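Long-range contacts in methylase yhhF (Escherichia coli, PDB 2FPO), which catalyses the S-adenosyl-L-methionine-dependent N2-methylation of guanine 966 of 16S rRNA in the assembled 30S ribosomal particle: residues G12-I16 / K25-P29; V52-A56 / A72-A77; F115-T121 / L143-W149; R133-L137 / V158-N164; G165-V169 / Y186-Q190. All blocks are in the same frame, centred on the assembly; numbering follows the deposited sequence. Where two conformers were deposited one is given.

Contact 1. Residues G12-I16 / K25-P29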
# COMPACT_ATOMS: atom_id res chain seq x y z
N GLY A 12 -19.73 -5.78 4.84
CA GLY A 12 -18.25 -6.00 4.72
C GLY A 12 -17.53 -5.80 6.04
O GLY A 12 -17.79 -4.82 6.75
N GLN A 13 -16.65 -6.75 6.37
CA GLN A 13 -15.79 -6.66 7.55
C GLN A 13 -14.33 -6.83 7.14
O GLN A 13 -14.01 -7.65 6.27
CB GLN A 13 -16.14 -7.76 8.57
CG GLN A 13 -17.58 -7.78 9.10
CD GLN A 13 -17.68 -7.39 10.57
OE1 GLN A 13 -18.20 -6.33 10.92
NE2 GLN A 13 -17.19 -8.26 11.44
N ILE A 14 -13.46 -6.05 7.78
CA ILE A 14 -12.00 -6.16 7.66
C ILE A 14 -11.49 -6.55 9.04
O ILE A 14 -11.87 -5.93 10.03
CB ILE A 14 -11.37 -4.80 7.20
CG1 ILE A 14 -11.55 -4.60 5.70
CG2 ILE A 14 -9.87 -4.70 7.52
CD1 ILE A 14 -11.32 -5.82 4.83
N ARG A 15 -10.64 -7.57 9.11
CA ARG A 15 -10.01 -7.87 10.40
C ARG A 15 -8.54 -7.47 10.35
O ARG A 15 -7.84 -7.80 9.41
CB ARG A 15 -10.21 -9.34 10.82
CG ARG A 15 -10.03 -9.55 12.33
CD ARG A 15 -10.00 -11.03 12.76
NE ARG A 15 -9.22 -11.84 11.82
CZ ARG A 15 -8.73 -13.06 12.07
NH1 ARG A 15 -8.91 -13.64 13.25
NH2 ARG A 15 -8.05 -13.68 11.11
N ILE A 16 -8.11 -6.70 11.35
CA ILE A 16 -6.72 -6.35 11.54
C ILE A 16 -6.03 -7.53 12.27
O ILE A 16 -6.38 -7.89 13.39
CB ILE A 16 -6.54 -5.02 12.29
CG1 ILE A 16 -7.04 -3.85 11.41
CG2 ILE A 16 -5.07 -4.81 12.67
CD1 ILE A 16 -7.08 -2.50 12.08
N LYS A 25 -12.15 -5.56 14.55
CA LYS A 25 -12.97 -5.75 13.35
C LYS A 25 -13.59 -4.41 12.91
O LYS A 25 -14.09 -3.67 13.76
CB LYS A 25 -14.10 -6.76 13.66
CG LYS A 25 -13.68 -7.89 14.62
CD LYS A 25 -14.77 -8.95 14.78
CE LYS A 25 -14.34 -10.04 15.76
NZ LYS A 25 -13.15 -10.81 15.27
N LEU A 26 -13.56 -4.11 11.60
CA LEU A 26 -14.03 -2.83 11.02
C LEU A 26 -14.93 -2.99 9.79
O LEU A 26 -14.66 -3.85 8.95
CB LEU A 26 -12.83 -1.93 10.64
CG LEU A 26 -11.84 -1.44 11.72
CD1 LEU A 26 -10.64 -0.86 11.04
CD2 LEU A 26 -12.43 -0.43 12.69
N PRO A 27 -15.99 -2.16 9.65
CA PRO A 27 -16.92 -2.28 8.52
C PRO A 27 -16.37 -1.67 7.22
O PRO A 27 -15.84 -0.57 7.25
CB PRO A 27 -18.12 -1.46 8.99
CG PRO A 27 -17.50 -0.39 9.79
CD PRO A 27 -16.39 -1.07 10.56
N VAL A 28 -16.47 -2.40 6.12
CA VAL A 28 -16.06 -1.88 4.81
C VAL A 28 -17.18 -2.09 3.82
O VAL A 28 -17.45 -3.22 3.42
CB VAL A 28 -14.71 -2.45 4.27
CG1 VAL A 28 -13.58 -2.00 5.16
CG2 VAL A 28 -14.75 -3.98 4.12
N PRO A 29 -17.79 -0.99 3.36
CA PRO A 29 -19.16 -0.95 2.88
C PRO A 29 -19.43 -1.82 1.64
O PRO A 29 -18.51 -2.45 1.10
CB PRO A 29 -19.38 0.54 2.56
CG PRO A 29 -17.99 1.06 2.24
CD PRO A 29 -17.11 0.32 3.21
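Lys25 stands across from Arg15 as a non-hydrogen-bonded antiparallel pair, with their CA atoms 4.7 Å apart, and both side chains leave from the face that also carries Gln13 and Pro27. Lys25 has two deposited conformers, so the place of its amine is doubtful; the guanidinium of Arg15 forms a salt bridge with Asp39. Leu26 follows as the hydrogen-bonded partner of Ile14: Leu26 N donates to Ile14 O at 2.9 Å, and Ile14 N returns the bond to Leu26 O at 2.8 Å. The Leu26 side chain emerges on the other face, where Leu26 CD1 meets Ile16 CD1 at 4.1 Å. Pro27 has no N-H to give, which suits its non-hydrogen-bonded pairing with Gln13, and its backbone contributes a CA-H...O contact, Pro27 CA to Gly12 O, of 3.2 Å. Val28 N donates to that same oxygen, Gly12 O, at 2.8 Å, though from 62° out of the carbonyl plane, so this bond is less regular than the Ile14-Leu26 pair. Val28 also packs tightly on Ile14, with Val28 CG1 only 3.3 Å from Ile14 CG1; the side chains cross at about a right angle, and the Ile14 branch that touches lies beside its own backbone N (chi1 -78°). The two strands form a separate two-stranded hairpin, their short axes at 151°. The Ile14-Leu26 face, with Ile16 and Val28 beside it, is turned to the protein body: Leu26 reaches Leu70 of helix 67-74 and Asn96 of helix 87-99, Ile16 packs on Glu71 and Ser74, and Ile14 and Val28 touch Ser65.

Contact 2. Residues V52-A56 / A72-A77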
# COMPACT_ATOMS: atom_id res chain seq x y z
N VAL A 52 11.05 -3.29 9.40
CA VAL A 52 11.10 -1.91 8.90
C VAL A 52 9.80 -1.12 9.14
O VAL A 52 9.75 0.09 8.88
CB VAL A 52 11.51 -1.82 7.41
CG1 VAL A 52 12.95 -2.35 7.22
CG2 VAL A 52 10.55 -2.60 6.54
N ILE A 53 8.77 -1.81 9.60
CA ILE A 53 7.42 -1.25 9.69
C ILE A 53 7.31 -0.21 10.84
O ILE A 53 6.63 0.78 10.69
CB ILE A 53 6.32 -2.38 9.82
CG1 ILE A 53 4.90 -1.80 9.75
CG2 ILE A 53 6.51 -3.20 11.10
CD1 ILE A 53 4.57 -1.18 8.39
N VAL A 54 8.02 -0.44 11.96
CA VAL A 54 7.96 0.50 13.09
C VAL A 54 8.57 1.82 12.66
O VAL A 54 9.69 1.87 12.14
CB VAL A 54 8.61 -0.06 14.40
CG1 VAL A 54 8.57 1.00 15.59
CG2 VAL A 54 7.91 -1.36 14.81
N ASP A 55 7.77 2.88 12.81
CA ASP A 55 8.13 4.25 12.46
C ASP A 55 8.30 4.50 10.98
O ASP A 55 8.86 5.51 10.62
CB ASP A 55 9.38 4.77 13.21
CG ASP A 55 9.16 4.96 14.71
OD1 ASP A 55 8.00 5.04 15.16
OD2 ASP A 55 10.16 5.06 15.45
N ALA A 56 7.83 3.58 10.13
CA ALA A 56 7.84 3.81 8.68
C ALA A 56 6.80 4.83 8.24
O ALA A 56 5.73 4.92 8.83
CB ALA A 56 7.60 2.49 7.91
N ALA A 72 -0.70 -1.53 8.54
CA ALA A 72 0.56 -0.77 8.73
C ALA A 72 0.51 0.11 9.97
O ALA A 72 1.41 0.06 10.80
CB ALA A 72 0.96 0.05 7.44
N LEU A 73 -0.57 0.88 10.15
CA LEU A 73 -0.72 1.71 11.32
C LEU A 73 -0.78 0.91 12.62
O LEU A 73 -0.26 1.34 13.66
CB LEU A 73 -1.97 2.59 11.20
CG LEU A 73 -1.81 3.64 10.10
CD1 LEU A 73 -3.21 4.04 9.57
CD2 LEU A 73 -0.96 4.88 10.53
N SER A 74 -1.44 -0.24 12.57
CA SER A 74 -1.55 -1.08 13.73
C SER A 74 -0.15 -1.49 14.24
O SER A 74 0.12 -1.48 15.45
CB SER A 74 -2.38 -2.32 13.40
OG SER A 74 -2.64 -3.07 14.57
N ARG A 75 0.73 -1.79 13.29
CA ARG A 75 2.05 -2.32 13.56
C ARG A 75 3.07 -1.18 13.72
O ARG A 75 4.29 -1.37 13.53
CB ARG A 75 2.42 -3.29 12.45
CG ARG A 75 1.45 -4.47 12.35
CD ARG A 75 1.79 -5.32 11.13
NE ARG A 75 0.86 -6.44 10.89
CZ ARG A 75 1.16 -7.73 10.97
NH1 ARG A 75 2.38 -8.12 11.33
NH2 ARG A 75 0.23 -8.64 10.69
N TYR A 76 2.54 -0.01 14.09
CA TYR A 76 3.30 1.15 14.54
C TYR A 76 4.10 1.85 13.45
O TYR A 76 5.13 2.47 13.73
CB TYR A 76 4.19 0.78 15.75
CG TYR A 76 3.42 0.19 16.92
CD1 TYR A 76 2.74 1.01 17.82
CD2 TYR A 76 3.38 -1.20 17.12
CE1 TYR A 76 2.03 0.46 18.90
CE2 TYR A 76 2.67 -1.76 18.19
CZ TYR A 76 2.00 -0.93 19.07
OH TYR A 76 1.31 -1.48 20.13
N ALA A 77 3.60 1.80 12.20
CA ALA A 77 3.99 2.79 11.20
C ALA A 77 3.89 4.16 11.87
O ALA A 77 2.97 4.40 12.63
CB ALA A 77 3.05 2.72 9.98
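Ile53 fills the close-packed half of this contact, and its CD1 methyl sits 3.9 Å from Ala72 CB. The torsion about CA-CB places CG1 opposite the backbone N (chi1 -173°), which carries that branch across to the end of helix 67-74; there Ile53 CG1 lies 4.0 Å from Arg75 CB, while the other branch, Ile53 CG2, rests 3.8 Å from Arg75 O. Ala77 continues the buried side, its CB methyl 3.7 Å from Ala56 O. Phe46 of helix 39-53 packs on Ile53 and Ala72, and Cys58 of strand 57-60 on Ala72 and Ala77.

Two chain reversals meet here. Helix 67-74 ends in a Schellman motif, with Tyr76 at positive phi as the C-prime residue and Ala77 N bonded back to Ala72 O, whereas residues 53-56 make a type II beta turn closed by Ala56 N to Ile53 O. In the Rossmann-like methyltransferase fold the first reversal leads into strand 79-83 and the second into strand 57-60, neighbouring parallel strands of the central sheet, joined as a beta-alpha-beta crossover through helix 67-74. One backbone hydrogen bond links the turns: Asp55 N donates to Tyr76 O at 2.8 Å and is almost straight (174° at the hydrogen).

Around that bond the contact becomes looser and more exposed. Val54 CG1 approaches Tyr76 CB only to 4.4 Å, and the Tyr76 ring leads away from the 52-56 segment. The Arg75 chain, extended from CG to NE, likewise leaves the contact, and its guanidinium forms a salt bridge with Glu71.

Contact 3. Residues F115-T121 / L143-W149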
# COMPACT_ATOMS: atom_id res chain seq x y z
N PHE A 115 -2.89 12.09 -8.50
CA PHE A 115 -2.25 12.32 -7.22
C PHE A 115 -0.71 12.28 -7.26
O PHE A 115 -0.05 13.14 -6.66
CB PHE A 115 -2.75 11.38 -6.12
CG PHE A 115 -2.06 11.64 -4.81
CD1 PHE A 115 -2.39 12.75 -4.05
CD2 PHE A 115 -1.00 10.83 -4.39
CE1 PHE A 115 -1.70 13.02 -2.86
CE2 PHE A 115 -0.31 11.12 -3.21
CZ PHE A 115 -0.67 12.21 -2.46
N LEU A 116 -0.15 11.28 -7.93
CA LEU A 116 1.30 11.07 -7.97
C LEU A 116 2.02 11.96 -8.98
O LEU A 116 3.25 12.07 -8.94
CB LEU A 116 1.64 9.57 -8.22
CG LEU A 116 1.07 8.58 -7.19
CD1 LEU A 116 1.23 7.17 -7.68
CD2 LEU A 116 1.74 8.81 -5.79
N ALA A 117 1.26 12.59 -9.87
CA ALA A 117 1.82 13.51 -10.87
C ALA A 117 1.95 14.91 -10.29
O ALA A 117 1.32 15.88 -10.78
CB ALA A 117 0.98 13.53 -12.15
N GLN A 118 2.79 15.01 -9.26
CA GLN A 118 3.18 16.26 -8.63
C GLN A 118 4.48 15.99 -7.82
O GLN A 118 4.85 14.83 -7.64
CB GLN A 118 2.07 16.74 -7.68
CG GLN A 118 1.74 15.71 -6.56
CD GLN A 118 0.83 16.26 -5.48
OE1 GLN A 118 0.86 17.46 -5.16
NE2 GLN A 118 -0.01 15.38 -4.90
N LYS A 119 5.14 17.04 -7.34
CA LYS A 119 6.29 16.86 -6.45
C LYS A 119 5.85 16.13 -5.19
O LYS A 119 5.02 16.65 -4.40
CB LYS A 119 6.93 18.20 -6.07
CG LYS A 119 8.26 18.03 -5.31
CD LYS A 119 9.09 19.32 -5.28
CE LYS A 119 9.10 20.00 -3.89
NZ LYS A 119 7.78 20.60 -3.48
N GLY A 120 6.41 14.94 -4.99
CA GLY A 120 6.02 14.10 -3.87
C GLY A 120 6.85 14.26 -2.63
O GLY A 120 7.71 15.14 -2.55
N THR A 121 6.58 13.40 -1.67
CA THR A 121 7.31 13.36 -0.42
C THR A 121 7.78 11.92 -0.19
O THR A 121 7.04 10.99 -0.50
CB THR A 121 6.45 13.96 0.75
OG1 THR A 121 7.30 14.15 1.87
CG2 THR A 121 5.27 13.05 1.14
N LEU A 143 5.67 6.95 -11.88
CA LEU A 143 5.37 8.19 -11.17
C LEU A 143 5.99 8.20 -9.79
O LEU A 143 6.55 9.21 -9.38
CB LEU A 143 3.86 8.43 -11.07
CG LEU A 143 3.21 8.79 -12.42
CD1 LEU A 143 1.74 8.43 -12.38
CD2 LEU A 143 3.40 10.24 -12.83
N LEU A 144 5.91 7.06 -9.07
CA LEU A 144 6.54 6.92 -7.74
C LEU A 144 8.03 7.23 -7.81
O LEU A 144 8.55 8.03 -7.04
CB LEU A 144 6.30 5.51 -7.13
CG LEU A 144 4.87 5.19 -6.67
CD1 LEU A 144 4.79 3.70 -6.27
CD2 LEU A 144 4.51 6.12 -5.47
N GLU A 145 8.70 6.59 -8.75
CA GLU A 145 10.14 6.82 -8.97
C GLU A 145 10.49 8.24 -9.46
O GLU A 145 11.53 8.76 -9.09
CB GLU A 145 10.69 5.78 -9.94
CG GLU A 145 12.19 5.90 -10.28
CD GLU A 145 13.09 5.79 -9.05
OE1 GLU A 145 12.75 5.00 -8.14
OE2 GLU A 145 14.14 6.48 -9.02
N ASP A 146 9.66 8.84 -10.31
CA ASP A 146 10.05 10.09 -10.99
C ASP A 146 9.72 11.33 -10.19
O ASP A 146 10.33 12.37 -10.39
CB ASP A 146 9.40 10.22 -12.36
CG ASP A 146 9.85 9.16 -13.33
OD1 ASP A 146 10.86 8.46 -13.08
OD2 ASP A 146 9.17 9.02 -14.36
N ASN A 147 8.75 11.23 -9.28
CA ASN A 147 8.24 12.41 -8.59
C ASN A 147 8.60 12.51 -7.10
O ASN A 147 8.01 13.29 -6.36
CB ASN A 147 6.73 12.55 -8.86
CG ASN A 147 6.44 12.86 -10.33
OD1 ASN A 147 7.29 13.40 -11.02
ND2 ASN A 147 5.27 12.50 -10.81
N GLY A 148 9.60 11.73 -6.66
CA GLY A 148 10.13 11.87 -5.31
C GLY A 148 9.29 11.24 -4.22
O GLY A 148 9.40 11.61 -3.05
N TRP A 149 8.47 10.25 -4.58
CA TRP A 149 7.64 9.59 -3.57
C TRP A 149 8.38 8.54 -2.71
O TRP A 149 7.81 7.97 -1.78
CB TRP A 149 6.43 8.94 -4.28
CG TRP A 149 5.51 9.99 -4.91
CD1 TRP A 149 5.43 10.34 -6.21
CD2 TRP A 149 4.57 10.83 -4.19
NE1 TRP A 149 4.47 11.34 -6.39
CE2 TRP A 149 3.95 11.67 -5.16
CE3 TRP A 149 4.21 10.95 -2.83
CZ2 TRP A 149 2.97 12.61 -4.82
CZ3 TRP A 149 3.24 11.92 -2.48
CH2 TRP A 149 2.63 12.72 -3.47
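Leu116 O receives two side-chain donors: Trp149 NE1 at 2.9 Å and Asn147 ND2 at 2.8 Å. The oxygen lies in the plane of the indole, and the Trp149 N-H bond is fairly straight (162°). That bond helps to fix the ring's rotation, while the second donor ties Asn147 to the same carbonyl. With CG opposite its carbonyl carbon (chi1 -66°), Trp149 sets its indole between two carbons: Gly120 CA stands over the six-membered ring, 3.4 Å from its centroid, and Leu116 CD2 on the opposite face over the five-membered ring at 3.7 Å. A side chain on Gly120 would point into the indole.

The contact joins the ends of helices 112-116 and 137-146, which pack on one side of the central sheet of the Rossmann-like fold; Leu59 of strand 57-60 touches Leu116, Leu144 and Trp149. An alanine in place of Trp149 is likely to open a gap between Leu116 and Gly120 and leave Leu116 O with one donor fewer.

Phe115 CE2 comes within 3.4 Å of Trp149 CH2, the ring planes inclined at 38°. Gly120 N donates to Asn147 O at 2.7 Å, and Leu116 CB meets Leu143 CB at 3.8 Å.

Contact 4. Residues R133-L137 / V158-N164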
# COMPACT_ATOMS: atom_id res chain seq x y z
N ARG A 133 -4.71 -3.93 -13.65
CA ARG A 133 -3.26 -3.84 -13.89
C ARG A 133 -2.90 -2.89 -15.04
O ARG A 133 -2.15 -1.91 -14.87
CB ARG A 133 -2.74 -5.25 -14.22
CG ARG A 133 -1.22 -5.41 -14.41
CD ARG A 133 -0.74 -5.36 -15.88
NE ARG A 133 -1.50 -6.20 -16.80
CZ ARG A 133 -1.24 -6.31 -18.10
NH1 ARG A 133 -0.22 -5.66 -18.65
NH2 ARG A 133 -2.01 -7.09 -18.87
N ARG A 134 -3.41 -3.24 -16.22
CA ARG A 134 -3.02 -2.57 -17.45
C ARG A 134 -3.63 -1.19 -17.56
O ARG A 134 -4.86 -1.03 -17.60
CB ARG A 134 -3.34 -3.43 -18.68
CG ARG A 134 -2.68 -2.89 -19.95
CD ARG A 134 -2.29 -3.98 -20.96
NE ARG A 134 -3.34 -4.96 -21.24
CZ ARG A 134 -4.56 -4.66 -21.66
NH1 ARG A 134 -4.91 -3.38 -21.86
NH2 ARG A 134 -5.43 -5.64 -21.89
N GLY A 135 -2.75 -0.19 -17.62
CA GLY A 135 -3.16 1.22 -17.55
C GLY A 135 -2.80 1.90 -16.24
O GLY A 135 -2.77 3.12 -16.18
N LEU A 136 -2.56 1.12 -15.18
CA LEU A 136 -2.24 1.66 -13.86
C LEU A 136 -0.90 1.17 -13.31
O LEU A 136 -0.15 1.95 -12.76
CB LEU A 136 -3.34 1.32 -12.83
CG LEU A 136 -4.79 1.81 -13.05
CD1 LEU A 136 -5.66 1.28 -11.95
CD2 LEU A 136 -4.91 3.36 -13.13
N LEU A 137 -0.60 -0.11 -13.43
CA LEU A 137 0.52 -0.65 -12.65
C LEU A 137 1.87 -0.01 -12.98
O LEU A 137 2.52 0.57 -12.11
CB LEU A 137 0.62 -2.17 -12.79
CG LEU A 137 1.64 -2.86 -11.86
CD1 LEU A 137 1.29 -2.69 -10.38
CD2 LEU A 137 1.77 -4.33 -12.16
N VAL A 158 4.01 -4.78 -4.77
CA VAL A 158 3.32 -4.83 -6.04
C VAL A 158 2.60 -6.16 -6.13
O VAL A 158 3.19 -7.22 -5.92
CB VAL A 158 4.30 -4.64 -7.28
CG1 VAL A 158 3.54 -4.79 -8.59
CG2 VAL A 158 4.97 -3.30 -7.23
N GLU A 159 1.30 -6.09 -6.37
CA GLU A 159 0.47 -7.25 -6.56
C GLU A 159 0.02 -7.31 -8.04
O GLU A 159 -0.43 -6.30 -8.62
CB GLU A 159 -0.72 -7.17 -5.61
CG GLU A 159 -1.64 -8.33 -5.68
CD GLU A 159 -2.70 -8.30 -4.58
OE1 GLU A 159 -2.37 -7.99 -3.41
OE2 GLU A 159 -3.86 -8.63 -4.92
N SER A 160 0.14 -8.49 -8.65
CA SER A 160 -0.15 -8.66 -10.07
C SER A 160 -0.43 -10.11 -10.45
O SER A 160 0.19 -11.01 -9.91
CB SER A 160 1.02 -8.12 -10.89
OG SER A 160 0.66 -8.00 -12.25
N GLU A 161 -1.34 -10.32 -11.40
CA GLU A 161 -1.63 -11.66 -11.91
C GLU A 161 -0.39 -12.23 -12.59
O GLU A 161 0.26 -11.53 -13.39
CB GLU A 161 -2.80 -11.62 -12.90
CG GLU A 161 -4.16 -11.42 -12.25
CD GLU A 161 -4.29 -10.08 -11.52
OE1 GLU A 161 -3.96 -9.02 -12.12
OE2 GLU A 161 -4.72 -10.10 -10.34
N VAL A 162 -0.07 -13.47 -12.27
CA VAL A 162 1.08 -14.20 -12.86
C VAL A 162 1.14 -14.05 -14.38
O VAL A 162 2.19 -13.71 -14.95
CB VAL A 162 1.04 -15.69 -12.50
CG1 VAL A 162 1.99 -16.49 -13.38
CG2 VAL A 162 1.39 -15.88 -11.05
N GLU A 163 -0.01 -14.26 -15.01
CA GLU A 163 -0.20 -14.18 -16.46
C GLU A 163 0.40 -12.91 -17.09
O GLU A 163 0.71 -12.90 -18.29
CB GLU A 163 -1.69 -14.20 -16.75
CG GLU A 163 -2.08 -14.95 -18.00
CD GLU A 163 -3.59 -15.01 -18.17
OE1 GLU A 163 -4.29 -14.21 -17.49
OE2 GLU A 163 -4.07 -15.85 -18.97
N ASN A 164 0.56 -11.87 -16.27
CA ASN A 164 1.06 -10.58 -16.72
C ASN A 164 2.56 -10.56 -16.90
O ASN A 164 3.07 -9.69 -17.59
CB ASN A 164 0.66 -9.45 -15.75
CG ASN A 164 -0.83 -9.16 -15.75
OD1 ASN A 164 -1.39 -8.71 -14.74
ND2 ASN A 164 -1.48 -9.39 -16.88
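The loop that brings Arg133 and Leu137 against strand 154-161 follows the Asp-Pro-Pro motif, which includes Asp129, Pro130 and Pro131 and which in related amino-methyltransferases borders the active site. The last residue of the 133-137 segment, Leu137, opens helix 137-146 and supplies the apolar part: Leu137 CD1 meets Val158 CG1 at 3.6 Å, the side chains crossing obliquely, and Leu137 CD2 lies 3.8 Å from Ser160 OG. Its chi1 of -172° carries CG toward the strand, and chi2 (63°) turns the methyls to Val158 and Ser160. Arg133 O helps to shape the helix start, accepting from Leu137 N at 2.8 Å and from Leu136 N at 3.1 Å.

The polar part involves Arg133 and Asn164, whose side chains arrive from opposite directions. Arg133 has two deposited conformers, so what follows holds for one of them. Asn164 ND2 lies over one face of the guanidinium, 3.1 Å from Arg133 NH2, with the amide and guanidinium planes 48° apart; Arg134 CB covers the opposite face.

Because Arg133 NH2 and Asn164 ND2 are both donors, their closeness is no hydrogen bond. The leucine-valine pair is thus the buried part, whereas the larger Arg133-Asn164 part is polar, partly exposed and less certain, consistent with some freedom of the Arg133 side chain.

Contact 5. Residues G165-V169 / Y186-Q190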
# COMPACT_ATOMS: atom_id res chain seq x y z
N GLY A 165 3.26 -11.50 -16.28
CA GLY A 165 4.72 -11.48 -16.21
C GLY A 165 5.26 -10.50 -15.16
O GLY A 165 4.49 -9.91 -14.38
N LEU A 166 6.58 -10.31 -15.16
CA LEU A 166 7.21 -9.32 -14.28
C LEU A 166 6.91 -7.92 -14.80
O LEU A 166 7.04 -7.69 -16.01
CB LEU A 166 8.72 -9.52 -14.24
CG LEU A 166 9.28 -10.79 -13.63
CD1 LEU A 166 10.61 -11.10 -14.29
CD2 LEU A 166 9.43 -10.69 -12.10
N PRO A 167 6.49 -6.99 -13.91
CA PRO A 167 6.30 -5.62 -14.42
C PRO A 167 7.64 -4.95 -14.73
O PRO A 167 8.65 -5.25 -14.11
CB PRO A 167 5.63 -4.90 -13.24
CG PRO A 167 6.11 -5.65 -12.02
CD PRO A 167 6.15 -7.11 -12.48
N THR A 168 7.62 -4.05 -15.72
CA THR A 168 8.73 -3.16 -16.00
C THR A 168 8.91 -2.25 -14.77
O THR A 168 7.97 -1.58 -14.31
CB THR A 168 8.49 -2.37 -17.33
OG1 THR A 168 8.24 -3.30 -18.39
CG2 THR A 168 9.72 -1.53 -17.73
N VAL A 169 10.12 -2.30 -14.22
CA VAL A 169 10.49 -1.46 -13.09
C VAL A 169 11.72 -0.66 -13.48
O VAL A 169 12.47 -1.10 -14.36
CB VAL A 169 10.70 -2.31 -11.78
CG1 VAL A 169 9.37 -2.97 -11.37
CG2 VAL A 169 11.82 -3.39 -11.97
N TYR A 186 2.81 -11.91 -5.69
CA TYR A 186 2.94 -10.88 -4.65
C TYR A 186 4.41 -10.56 -4.54
O TYR A 186 5.21 -11.44 -4.25
CB TYR A 186 2.40 -11.42 -3.33
CG TYR A 186 0.98 -11.93 -3.43
CD1 TYR A 186 -0.11 -11.06 -3.24
CD2 TYR A 186 0.71 -13.27 -3.71
CE1 TYR A 186 -1.40 -11.51 -3.34
CE2 TYR A 186 -0.59 -13.73 -3.81
CZ TYR A 186 -1.63 -12.84 -3.60
OH TYR A 186 -2.93 -13.27 -3.72
N ARG A 187 4.79 -9.32 -4.79
CA ARG A 187 6.21 -8.96 -4.87
C ARG A 187 6.55 -7.73 -4.01
O ARG A 187 5.71 -6.85 -3.80
CB ARG A 187 6.61 -8.70 -6.32
CG ARG A 187 6.45 -9.91 -7.22
CD ARG A 187 6.79 -9.57 -8.67
NE ARG A 187 6.73 -10.78 -9.49
CZ ARG A 187 5.82 -11.00 -10.43
NH1 ARG A 187 4.89 -10.10 -10.69
NH2 ARG A 187 5.86 -12.12 -11.13
N LEU A 188 7.79 -7.67 -3.56
CA LEU A 188 8.33 -6.53 -2.86
C LEU A 188 9.63 -6.14 -3.53
O LEU A 188 10.52 -6.97 -3.69
CB LEU A 188 8.52 -6.86 -1.37
CG LEU A 188 8.79 -5.71 -0.40
CD1 LEU A 188 7.62 -4.73 -0.31
CD2 LEU A 188 9.11 -6.30 0.96
N TYR A 189 9.69 -4.89 -4.00
CA TYR A 189 10.86 -4.34 -4.65
C TYR A 189 11.57 -3.45 -3.67
O TYR A 189 10.94 -2.78 -2.86
CB TYR A 189 10.50 -3.54 -5.91
CG TYR A 189 10.02 -4.41 -7.03
CD1 TYR A 189 10.89 -4.89 -8.01
CD2 TYR A 189 8.66 -4.77 -7.12
CE1 TYR A 189 10.44 -5.70 -9.05
CE2 TYR A 189 8.20 -5.58 -8.14
CZ TYR A 189 9.08 -6.05 -9.09
OH TYR A 189 8.58 -6.85 -10.08
N GLN A 190 12.90 -3.45 -3.75
CA GLN A 190 13.71 -2.50 -3.02
C GLN A 190 14.38 -1.52 -3.98
O GLN A 190 15.01 -1.91 -4.98
CB GLN A 190 14.76 -3.20 -2.16
CG GLN A 190 15.46 -2.23 -1.22
CD GLN A 190 16.13 -2.91 -0.05
OE1 GLN A 190 15.74 -2.71 1.09
NE2 GLN A 190 17.13 -3.73 -0.34
O HOH W 1 3.02 -10.74 -12.66
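Val169 CG1 lies over one face of the Tyr189 ring, 4.0 Å from its centroid and 22° off the normal, a CH-pi contact displaced toward the rim at CE1. The hydroxyl end of the same side chain runs against the Pro167 ring, with Tyr189 OH 3.4 Å from Pro167 CG and equally close to Pro167 CD. Two residues earlier on the same face of the strand, Arg187 meets Leu166: Leu166 CD2 sits over one face of the guanidinium, 3.8 Å from Arg187 NE, the two side chains crossing at about a right angle. A water in the guanidinium plane accepts from Arg187 NH1 at 2.8 Å; its approach to Gly165 O is too short to be trusted.

Arg187 and Tyr189 alternate with Tyr186, Leu188 and Gln190 along strand 184-191, the antiparallel strand inserted between 154-161 and 173-181 that gives the 3-2-1-4-5-7-6 sheet order of class I methyltransferases. Replacing Tyr189 by an alanine would probably leave Val169 CG1 without the ring face it packs on and open a gap beside Pro167 where the hydroxyl now lies.

In the next layer, Glu178 on strand 173-181 forms a salt bridge with Arg187 NE, while the Arg187 chain reaches out fully extended from CG to NE. Leu175 touches both Arg187 and Tyr189. On the loop side, Pro167 is backed by Leu137 and Glu138 of helix 137-146.

Contacts 4 and 5 are the closest pair, their centres about 9 Å apart: both reach the neighbouring strands 154-161 and 184-191, where Val158 N probably bonds to Arg187 O, and Leu137 touches Pro167 between them. Contacts 3 and 4 alternate along the chain and use the two ends of helix 137-146, one fixed by an indole and shared carbonyl, the other by leucine packing. Contact 1, a peripheral hairpin held by backbone bonds, has two of nine touching residues buried and five exposed, against four of eight buried in contact 2 and three of six in contact 5. Contact 2 combines one backbone bond with isoleucine packing; contact 5 relies on ring and guanidinium faces.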